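Local coordinates for odorant binding protein 4 (Chrysopa pallens, PDB 6JPM), which probably binds odorants as a secreted, mostly helical carrier of the PBP/GOBP family, at residues Cys45-Ile50 with Glu114-Pro119. Residues are numbered along the deposited sequence; the frame is centred on the assembly and turned at random.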
# COMPACT_ATOMS: atom_id res chain seq x y z
N CYS A 45 -6.90 -3.63 8.39
CA CYS A 45 -5.75 -3.66 9.30
C CYS A 45 -4.52 -4.21 8.60
O CYS A 45 -3.49 -3.76 8.90
CB CYS A 45 -6.12 -4.24 10.66
SG CYS A 45 -7.28 -3.13 11.50
N TYR A 46 -4.69 -5.11 7.65
CA TYR A 46 -3.55 -5.62 6.85
C TYR A 46 -2.93 -4.46 6.08
O TYR A 46 -1.78 -4.34 6.11
CB TYR A 46 -3.93 -6.78 5.94
CG TYR A 46 -2.85 -7.18 4.97
CD1 TYR A 46 -1.83 -8.01 5.36
CD2 TYR A 46 -2.85 -6.73 3.67
CE1 TYR A 46 -0.85 -8.39 4.48
CE2 TYR A 46 -1.89 -7.11 2.77
CZ TYR A 46 -0.87 -7.93 3.18
OH TYR A 46 0.11 -8.31 2.35
N MET A 47 -3.74 -3.69 5.37
CA MET A 47 -3.25 -2.52 4.61
C MET A 47 -2.56 -1.51 5.55
O MET A 47 -1.55 -0.98 5.20
CB MET A 47 -4.34 -1.87 3.76
CG MET A 47 -4.76 -2.66 2.52
SD MET A 47 -3.54 -3.73 1.76
CE MET A 47 -2.47 -2.52 1.02
N ASN A 48 -3.12 -1.29 6.73
CA ASN A 48 -2.50 -0.40 7.74
C ASN A 48 -1.12 -0.94 8.13
O ASN A 48 -0.21 -0.21 8.16
CB ASN A 48 -3.39 -0.20 8.95
CG ASN A 48 -2.79 0.84 9.87
OD1 ASN A 48 -2.60 1.96 9.50
ND2 ASN A 48 -2.40 0.42 11.04
N CYS A 49 -1.06 -2.23 8.42
CA CYS A 49 0.19 -2.92 8.79
C CYS A 49 1.20 -2.76 7.65
O CYS A 49 2.25 -2.43 7.93
CB CYS A 49 -0.05 -4.39 9.08
SG CYS A 49 1.43 -5.29 9.56
N ILE A 50 0.81 -3.01 6.42
CA ILE A 50 1.73 -2.93 5.29
C ILE A 50 2.28 -1.51 5.16
O ILE A 50 3.49 -1.30 5.08
CB ILE A 50 1.04 -3.39 3.99
CG1 ILE A 50 0.85 -4.92 3.96
CG2 ILE A 50 1.82 -2.88 2.78
CD1 ILE A 50 2.14 -5.75 4.05
N GLU A 114 -2.68 -1.20 -13.19
CA GLU A 114 -1.54 -1.95 -13.75
C GLU A 114 -0.25 -1.69 -12.99
O GLU A 114 0.53 -2.56 -12.93
CB GLU A 114 -1.38 -1.60 -15.23
CG GLU A 114 -0.33 -2.42 -15.95
CD GLU A 114 -0.62 -3.91 -16.12
OE1 GLU A 114 0.30 -4.63 -16.51
OE2 GLU A 114 -1.74 -4.33 -15.87
N MET A 115 -0.07 -0.50 -12.43
CA MET A 115 1.20 -0.14 -11.78
C MET A 115 1.12 -0.27 -10.25
O MET A 115 2.01 0.13 -9.58
CB MET A 115 1.63 1.27 -12.18
CG MET A 115 1.65 1.48 -13.68
SD MET A 115 2.67 0.31 -14.52
CE MET A 115 4.25 0.70 -13.81
N TYR A 116 0.08 -0.86 -9.74
CA TYR A 116 -0.03 -1.04 -8.30
C TYR A 116 0.90 -2.16 -7.85
O TYR A 116 0.86 -3.27 -8.40
CB TYR A 116 -1.49 -1.36 -7.95
CG TYR A 116 -1.80 -1.60 -6.50
CD1 TYR A 116 -2.10 -0.54 -5.66
CD2 TYR A 116 -1.85 -2.88 -5.99
CE1 TYR A 116 -2.42 -0.74 -4.35
CE2 TYR A 116 -2.17 -3.10 -4.65
CZ TYR A 116 -2.45 -2.02 -3.85
OH TYR A 116 -2.77 -2.20 -2.52
N PHE A 117 1.75 -1.88 -6.87
CA PHE A 117 2.73 -2.87 -6.43
C PHE A 117 2.72 -3.14 -4.93
O PHE A 117 3.60 -3.86 -4.44
CB PHE A 117 4.14 -2.46 -6.85
CG PHE A 117 4.55 -1.11 -6.34
CD1 PHE A 117 4.98 -0.94 -5.02
CD2 PHE A 117 4.51 -0.00 -7.18
CE1 PHE A 117 5.35 0.32 -4.55
CE2 PHE A 117 4.89 1.25 -6.71
CZ PHE A 117 5.30 1.41 -5.40
N LEU A 118 1.77 -2.59 -4.17
CA LEU A 118 1.72 -2.89 -2.74
C LEU A 118 1.49 -4.39 -2.52
O LEU A 118 0.78 -5.03 -3.29
CB LEU A 118 0.60 -2.12 -2.05
CG LEU A 118 0.63 -0.59 -2.12
CD1 LEU A 118 -0.49 -0.00 -1.27
CD2 LEU A 118 1.99 -0.05 -1.69
N PRO A 119 2.10 -4.97 -1.47
CA PRO A 119 1.72 -6.33 -1.08
C PRO A 119 0.30 -6.43 -0.52
O PRO A 119 -0.11 -7.58 -0.25
CB PRO A 119 2.75 -6.69 0.02
CG PRO A 119 3.34 -5.40 0.46
CD PRO A 119 3.29 -4.49 -0.74
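Tyr-46, on helix 41-53, gives its hydroxyl hydrogen to O of Pro-119, an oxygen of the C-terminal carboxylate. The bond is short, 2.7 Å from Tyr-46 OH to Pro-119 O. The phenol meets this oxygen edge-on, in the ring plane, and the negative charge probably strengthens the bond. A phenylalanine here would keep the ring but would probably leave this carboxylate oxygen without its phenol donor and the chain end less firmly held. The Met-47 chain bends twice (chi2 -28°, chi3 -72°) and turns its methyl to the tail. Met-47 CE lies 3.6 Å from Tyr-116 OH. It is also 3.9 Å from Leu-118 CD1, an apolar contact. Ile-50 then packs on the proline ring with both branch ends: CG2 lies 3.7 Å from Pro-119 CG, and CD1 3.8 Å from the same atom. Ile-50 CG1 lies over one face of the Tyr-46 ring, toward its rim. Disulfides tie Cys-49 to Cys-18 of helix 4-22 and Cys-45 to Cys-98, just before helix 99-111. Leu-118 O is hydrogen-bonded to His-33 NE2. The tail thus folds into a six-cysteine helical bundle, consistent with insect odorant-binding proteins whose C-terminal tail partly walls the binding cavity.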